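Local coordinates for protein Ulp1-like SUMO protease (Chaetomium thermophilum, PDB 6DG4) that probably removes SUMO from modified proteins as a cysteine protease of the C48 family, this chain being its C-terminal catalytic domain, at residues Pro43-Arg46 / Arg47-Glu50; Leu239-Gly242 / Gly243-Asp247; Gln196-Gly199 / Trp200-Gly203. All coordinates share one frame; numbering follows the deposited sequence.

Contact 1: Pro43-Arg46 / Arg47-Glu50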
loop_
_atom_site.group_PDB
_atom_site.type_symbol
_atom_site.label_atom_id
_atom_site.label_comp_id
_atom_site.label_asym_id
_atom_site.label_seq_id
_atom_site.Cartn_x
_atom_site.Cartn_y
_atom_site.Cartn_z
ATOM N N PRO A 43 -5.569 -17.117 0.357
ATOM C CA PRO A 43 -6.254 -17.450 -0.896
ATOM C C PRO A 43 -7.296 -16.398 -1.237
ATOM O O PRO A 43 -7.947 -15.830 -0.355
ATOM C CB PRO A 43 -6.921 -18.800 -0.597
ATOM C CG PRO A 43 -6.267 -19.316 0.604
ATOM C CD PRO A 43 -5.787 -18.142 1.392
ATOM N N LEU A 44 -7.446 -16.137 -2.535
ATOM C CA LEU A 44 -8.505 -15.286 -3.056
ATOM C C LEU A 44 -9.443 -16.117 -3.917
ATOM O O LEU A 44 -9.001 -16.954 -4.712
ATOM C CB LEU A 44 -7.941 -14.144 -3.901
ATOM C CG LEU A 44 -6.907 -13.247 -3.222
ATOM C CD1 LEU A 44 -6.442 -12.178 -4.196
ATOM C CD2 LEU A 44 -7.474 -12.597 -1.962
ATOM N N VAL A 45 -10.738 -15.874 -3.758
ATOM C CA VAL A 45 -11.772 -16.615 -4.453
ATOM C C VAL A 45 -12.715 -15.619 -5.116
ATOM O O VAL A 45 -12.555 -14.406 -4.992
ATOM C CB VAL A 45 -12.539 -17.574 -3.519
ATOM C CG1 VAL A 45 -11.620 -18.649 -2.985
ATOM C CG2 VAL A 45 -13.181 -16.800 -2.369
ATOM N N ARG A 46 -13.710 -16.156 -5.822
ATOM C CA ARG A 46 -14.650 -15.318 -6.555
ATOM C C ARG A 46 -15.154 -14.158 -5.708
ATOM O O ARG A 46 -15.208 -13.016 -6.175
ATOM C CB ARG A 46 -15.821 -16.174 -7.037
ATOM C CG ARG A 46 -16.972 -15.380 -7.629
ATOM C CD ARG A 46 -18.067 -16.300 -8.127
ATOM N NE ARG A 46 -19.214 -15.548 -8.615
ATOM C CZ ARG A 46 -20.006 -15.941 -9.606
ATOM N NH1 ARG A 46 -19.784 -17.091 -10.234
ATOM N NH2 ARG A 46 -21.018 -15.170 -9.974
ATOM N N ARG A 47 -15.545 -14.427 -4.464
ATOM C CA ARG A 47 -16.137 -13.380 -3.638
ATOM C C ARG A 47 -15.220 -12.168 -3.503
ATOM O O ARG A 47 -15.688 -11.022 -3.516
ATOM C CB ARG A 47 -16.466 -13.942 -2.265
ATOM C CG ARG A 47 -17.110 -12.954 -1.352
ATOM C CD ARG A 47 -17.466 -13.645 -0.065
ATOM N NE ARG A 47 -18.144 -12.756 0.860
ATOM C CZ ARG A 47 -17.517 -11.907 1.660
ATOM N NH1 ARG A 47 -16.196 -11.835 1.631
ATOM N NH2 ARG A 47 -18.210 -11.137 2.486
ATOM N N ASP A 48 -13.915 -12.392 -3.350
ATOM C CA ASP A 48 -12.995 -11.268 -3.198
ATOM C C ASP A 48 -13.059 -10.337 -4.402
ATOM O O ASP A 48 -13.004 -9.110 -4.254
ATOM C CB ASP A 48 -11.576 -11.791 -2.992
ATOM C CG ASP A 48 -11.436 -12.600 -1.722
ATOM O OD1 ASP A 48 -11.481 -12.011 -0.625
ATOM O OD2 ASP A 48 -11.299 -13.832 -1.817
ATOM N N PHE A 49 -13.175 -10.905 -5.602
ATOM C CA PHE A 49 -13.209 -10.111 -6.824
ATOM C C PHE A 49 -14.604 -9.561 -7.086
ATOM O O PHE A 49 -14.772 -8.360 -7.332
ATOM C CB PHE A 49 -12.738 -10.983 -7.995
ATOM C CG PHE A 49 -11.287 -11.366 -7.905
ATOM C CD1 PHE A 49 -10.309 -10.548 -8.449
ATOM C CD2 PHE A 49 -10.895 -12.519 -7.245
ATOM C CE1 PHE A 49 -8.978 -10.882 -8.353
ATOM C CE2 PHE A 49 -9.561 -12.849 -7.138
ATOM C CZ PHE A 49 -8.604 -12.030 -7.693
ATOM N N GLU A 50 -15.617 -10.427 -7.023
ATOM C CA GLU A 50 -16.959 -10.045 -7.443
ATOM C C GLU A 50 -17.597 -9.061 -6.472
ATOM O O GLU A 50 -18.328 -8.158 -6.891
ATOM C CB GLU A 50 -17.828 -11.295 -7.565
ATOM C CG GLU A 50 -19.240 -11.018 -8.017
ATOM C CD GLU A 50 -20.038 -12.278 -8.191
ATOM O OE1 GLU A 50 -19.901 -13.190 -7.342
ATOM O OE2 GLU A 50 -20.790 -12.356 -9.185
HETATM O O HOH W 1 -10.642 -15.471 0.178
#
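Asp48 turns its carboxylate back to Val45, the N-cap residue of helix 46-50. Val45 N meets Asp48 OD2 at 2.9 Å in a nearly straight bond that uses the anti lone pair, directed away from OD1. With CG beside its own backbone N (chi1 -63°), Asp48 holds the carboxylate at the helix start. A water donates to the same OD2 and to Pro43 O, while Asn61 and Asn63 donate to OD1, so both oxygens of this buried acid have partners. In the reverse direction Asp48 N bonds only weakly to Val45 O. Glu50 N bonds to Arg46 O at 2.8 Å and closes the first full turn of the helix.

The ionic part is a salt bridge one turn apart between Arg46 and Glu50. Arg46 grips side-on, with NE 2.8 Å from Glu50 OE1 and NH2 2.9 Å from Glu50 OE2. OE1 lies in the guanidinium plane, yet NE sits well above the carboxylate plane, because the two flat groups are turned 52° apart. Ala29 O takes Arg46 NH1.

Apolar contact falls to Leu44 and Phe49, which cross at about a right angle, Leu44 CB lying 3.8 Å from Phe49 CE2. The edge of the Phe49 ring also faces the backbone, with CD2 3.4 Å from Val45 O, and the ring extends to Ala236 and Leu240 of helix 228-241.

Together these features make a strand-to-helix junction with an N-cap in which the N3 aspartate supplies its half of a capping box, the N-cap valine having no polar side chain to return the bond.

Contact 2: Leu239-Gly242 / Gly243-Asp247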
loop_
_atom_site.group_PDB
_atom_site.type_symbol
_atom_site.label_atom_id
_atom_site.label_comp_id
_atom_site.label_asym_id
_atom_site.label_seq_id
_atom_site.Cartn_x
_atom_site.Cartn_y
_atom_site.Cartn_z
ATOM N N LEU A 239 -3.464 -9.103 -9.065
ATOM C CA LEU A 239 -3.616 -10.202 -8.119
ATOM C C LEU A 239 -3.678 -11.545 -8.842
ATOM O O LEU A 239 -3.021 -12.509 -8.432
ATOM C CB LEU A 239 -4.853 -9.986 -7.246
ATOM C CG LEU A 239 -4.798 -8.773 -6.313
ATOM C CD1 LEU A 239 -6.146 -8.510 -5.679
ATOM C CD2 LEU A 239 -3.733 -8.929 -5.228
ATOM N N LEU A 240 -4.434 -11.622 -9.942
ATOM C CA LEU A 240 -4.516 -12.868 -10.699
ATOM C C LEU A 240 -3.175 -13.231 -11.322
ATOM O O LEU A 240 -2.855 -14.416 -11.466
ATOM C CB LEU A 240 -5.574 -12.743 -11.794
ATOM C CG LEU A 240 -7.009 -12.578 -11.304
ATOM C CD1 LEU A 240 -7.939 -12.267 -12.457
ATOM C CD2 LEU A 240 -7.466 -13.825 -10.565
ATOM N N ASN A 241 -2.390 -12.217 -11.700
ATOM C CA ASN A 241 -1.083 -12.404 -12.315
ATOM C C ASN A 241 -0.029 -12.856 -11.317
ATOM O O ASN A 241 1.040 -13.321 -11.728
ATOM C CB ASN A 241 -0.653 -11.058 -12.916
ATOM C CG ASN A 241 0.613 -11.148 -13.736
ATOM O OD1 ASN A 241 0.669 -11.838 -14.757
ATOM N ND2 ASN A 241 1.625 -10.406 -13.322
ATOM N N GLY A 242 -0.289 -12.709 -10.023
ATOM C CA GLY A 242 0.722 -12.981 -9.027
ATOM C C GLY A 242 1.687 -11.849 -8.770
ATOM O O GLY A 242 2.811 -12.104 -8.326
ATOM N N GLY A 243 1.302 -10.603 -9.066
ATOM C CA GLY A 243 2.083 -9.455 -8.653
ATOM C C GLY A 243 2.434 -8.517 -9.792
ATOM O O GLY A 243 1.986 -8.673 -10.936
ATOM N N PHE A 244 3.245 -7.510 -9.452
ATOM C CA PHE A 244 3.694 -6.489 -10.396
ATOM C C PHE A 244 4.931 -7.018 -11.112
ATOM O O PHE A 244 6.070 -6.631 -10.841
ATOM C CB PHE A 244 3.991 -5.184 -9.672
ATOM C CG PHE A 244 2.780 -4.524 -9.092
ATOM C CD1 PHE A 244 1.917 -3.808 -9.898
ATOM C CD2 PHE A 244 2.507 -4.610 -7.739
ATOM C CE1 PHE A 244 0.800 -3.195 -9.369
ATOM C CE2 PHE A 244 1.392 -4.003 -7.207
ATOM C CZ PHE A 244 0.541 -3.287 -8.022
ATOM N N LYS A 245 4.681 -7.921 -12.052
ATOM C CA LYS A 245 5.728 -8.578 -12.815
ATOM C C LYS A 245 5.146 -8.954 -14.168
ATOM O O LYS A 245 3.928 -8.956 -14.363
ATOM C CB LYS A 245 6.244 -9.819 -12.079
ATOM C CG LYS A 245 5.178 -10.866 -11.848
ATOM C CD LYS A 245 5.694 -12.079 -11.083
ATOM C CE LYS A 245 4.603 -13.137 -10.984
ATOM N NZ LYS A 245 5.073 -14.411 -10.367
ATOM N N GLY A 246 6.023 -9.273 -15.108
ATOM C CA GLY A 246 5.534 -9.645 -16.424
ATOM C C GLY A 246 4.791 -8.480 -17.037
ATOM O O GLY A 246 5.315 -7.367 -17.126
ATOM N N ASP A 247 3.540 -8.717 -17.443
ATOM C CA ASP A 247 2.767 -7.651 -18.062
ATOM C C ASP A 247 2.604 -6.465 -17.125
ATOM O O ASP A 247 2.412 -5.336 -17.588
ATOM C CB ASP A 247 1.375 -8.143 -18.451
ATOM C CG ASP A 247 1.377 -9.046 -19.655
ATOM O OD1 ASP A 247 2.442 -9.529 -20.091
ATOM O OD2 ASP A 247 0.271 -9.259 -20.177
HETATM O O HOH W 2 2.311 -11.314 -16.889
#
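Asn241 reaches from the last turn of helix 228-241 to Gly243 and Lys245, tying the chain down just past a Schellman motif at Gly242. Its ND2 donates twice, to Gly243 O at 3.0 Å and to Lys245 O at 2.9 Å. The first bond is the straighter and runs in the amide plane of Asn241; in the second, ND2 stands above the carbonyl plane of Lys245. With CG anti to the backbone N (chi1 -173°), the amide extends into the loop that curls round it. An alanine here would remove the amide, and the carbonyls of Gly243 and Lys245 would probably lose the donor they share, leaving the loop freer to shift.

The next shell is backbone. Gly242, at positive phi (83°), turns the chain out of the helix, its N still bonded to Leu239 O. Gly243 follows at phi 127°, where a side chain would collide with Gly242 O. Phe244 then centres an inverse gamma turn, across which Lys245 N bonds weakly to Gly243 O, and the Phe244 ring packs on Tyr71 and Ile72 of helix 62-80. The extended Lys245 chain runs back over the turn, with CE 3.4 Å from Gly242 O.

Farther out, Trp19 of helix 17-27 touches Asn241 and bonds through NE1 to Asp247 OD2. The other end of the amide is held by a water that donates to Asn241 OD1 at 2.7 Å and accepts from Asp247 N at 2.9 Å.

Contact 3: Gln196-Gly199 / Trp200-Gly203; sequences QTNG and WDCG
Cys202 N donates to Gly199 O at 3.3 Å, and Asp201 N to Asn198 O at 3.1 Å, two three-residue steps of the 3-10 turn that leads into helix 202-215. The sequence QTNGWDCG and the placing of a cysteine at a helix start fit the active-site segment of C48 proteases, so Cys202, packed against His137 and Trp138, is probably the nucleophile.

Among the side chains, Asn198 meets two neighbours at once. Its CB lies over one face of the Trp200 indole in a CH-pi contact, 3.6 Å from the centroid of the five-membered ring. The amide runs on past the CE2-CZ2 rim, with CG nearest Trp200 CZ2 and its plane 26° from that of the ring. Trp200 CG sits between the backbone N and the carbonyl carbon (chi1 55°), which folds the indole back beneath Asn198. Asn198 ND2 bonds almost straight to Asp201 OD2 at 3.1 Å, in its own amide plane but on the anti side of the carboxylate and out of that group's plane. OD1 of the same aspartate forms a salt bridge with Arg232, so the carboxylate is fixed at both oxygens.

Gln196, six residues before Cys202, probably corresponds to the glutamine that helps form the oxyanion hole in related C48 proteases. Extended from the backbone, it accepts from Ser155 OG through OE1, and this same OE1 rests 3.5 Å from Cys202 CB.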
loop_
_atom_site.group_PDB
_atom_site.type_symbol
_atom_site.label_atom_id
_atom_site.label_comp_id
_atom_site.label_asym_id
_atom_site.label_seq_id
_atom_site.Cartn_x
_atom_site.Cartn_y
_atom_site.Cartn_z
ATOM N N GLN A 196 -10.800 12.323 -2.466
ATOM C CA GLN A 196 -11.904 11.385 -2.415
ATOM C C GLN A 196 -13.218 12.115 -2.185
ATOM O O GLN A 196 -13.331 12.954 -1.285
ATOM C CB GLN A 196 -11.678 10.403 -1.265
ATOM C CG GLN A 196 -12.865 9.517 -0.970
ATOM C CD GLN A 196 -12.630 8.635 0.239
ATOM O OE1 GLN A 196 -11.540 8.097 0.421
ATOM N NE2 GLN A 196 -13.637 8.514 1.092
ATOM N N THR A 197 -14.197 11.810 -3.038
ATOM C CA THR A 197 -15.605 12.117 -2.823
ATOM C C THR A 197 -16.372 10.899 -2.335
ATOM O O THR A 197 -17.197 11.009 -1.425
ATOM C CB THR A 197 -16.241 12.580 -4.139
ATOM O OG1 THR A 197 -15.582 13.762 -4.607
ATOM C CG2 THR A 197 -17.729 12.862 -3.958
ATOM N N ASN A 198 -16.069 9.737 -2.916
ATOM C CA ASN A 198 -16.815 8.503 -2.699
ATOM C C ASN A 198 -16.201 7.688 -1.565
ATOM O O ASN A 198 -15.045 7.273 -1.665
ATOM C CB ASN A 198 -16.745 7.641 -3.971
ATOM C CG ASN A 198 -17.205 8.364 -5.232
ATOM O OD1 ASN A 198 -18.168 9.128 -5.221
ATOM N ND2 ASN A 198 -16.524 8.087 -6.344
ATOM N N GLY A 199 -16.983 7.399 -0.521
ATOM C CA GLY A 199 -16.468 6.601 0.586
ATOM C C GLY A 199 -15.917 5.251 0.159
ATOM O O GLY A 199 -14.891 4.795 0.678
ATOM N N TRP A 200 -16.575 4.603 -0.812
ATOM C CA TRP A 200 -16.186 3.253 -1.205
ATOM C C TRP A 200 -14.817 3.218 -1.866
ATOM O O TRP A 200 -14.239 2.137 -2.003
ATOM C CB TRP A 200 -17.211 2.638 -2.174
ATOM C CG TRP A 200 -17.462 3.487 -3.399
ATOM C CD1 TRP A 200 -16.567 3.787 -4.390
ATOM C CD2 TRP A 200 -18.684 4.153 -3.754
ATOM N NE1 TRP A 200 -17.155 4.594 -5.335
ATOM C CE2 TRP A 200 -18.452 4.834 -4.967
ATOM C CE3 TRP A 200 -19.953 4.229 -3.172
ATOM C CZ2 TRP A 200 -19.434 5.589 -5.600
ATOM C CZ3 TRP A 200 -20.930 4.974 -3.810
ATOM C CH2 TRP A 200 -20.664 5.644 -5.008
ATOM N N ASP A 201 -14.293 4.363 -2.292
ATOM C CA ASP A 201 -13.041 4.366 -3.030
ATOM C C ASP A 201 -11.814 4.393 -2.127
ATOM O O ASP A 201 -10.702 4.260 -2.636
ATOM C CB ASP A 201 -13.002 5.537 -4.022
ATOM C CG ASP A 201 -13.659 5.201 -5.351
ATOM O OD1 ASP A 201 -13.645 4.022 -5.753
ATOM O OD2 ASP A 201 -14.180 6.126 -6.001
ATOM N N CYS A 202 -11.984 4.514 -0.807
ATOM C CA CYS A 202 -10.835 4.693 0.081
ATOM C C CYS A 202 -9.781 3.598 -0.078
ATOM O O CYS A 202 -8.579 3.883 -0.052
ATOM C CB CYS A 202 -11.296 4.781 1.540
ATOM S SG CYS A 202 -12.152 3.303 2.192
ATOM N N GLY A 203 -10.198 2.337 -0.196
ATOM C CA GLY A 203 -9.221 1.275 -0.354
ATOM C C GLY A 203 -8.458 1.371 -1.659
ATOM O O GLY A 203 -7.278 1.011 -1.725
#

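Overall arrangement
Contacts 1 and 3 both lie where a helix begins, contact 2 where one ends. Contacts 1 and 2 adjoin: Phe49 CZ packs 3.6 Å from Leu240 CD2, and Leu44 meets Leu239, so strand 43-44 and helix 46-50 rest on the end of helix 228-241. Contact 3 touches neither, its nearest atoms about 12 Å from contact 1 and about 10 Å from contact 2, yet its aspartate pairs with Arg232 of that helix. All are partly buried, contact 2 more superficially, with Lys245 to Asp247 exposed; contacts 1 and 3 each bury an aspartate. Charge pairing and apolar packing mark contact 1, amide-to-carbonyl bonds contact 2, and an indole face with a probable catalytic cysteine contact 3.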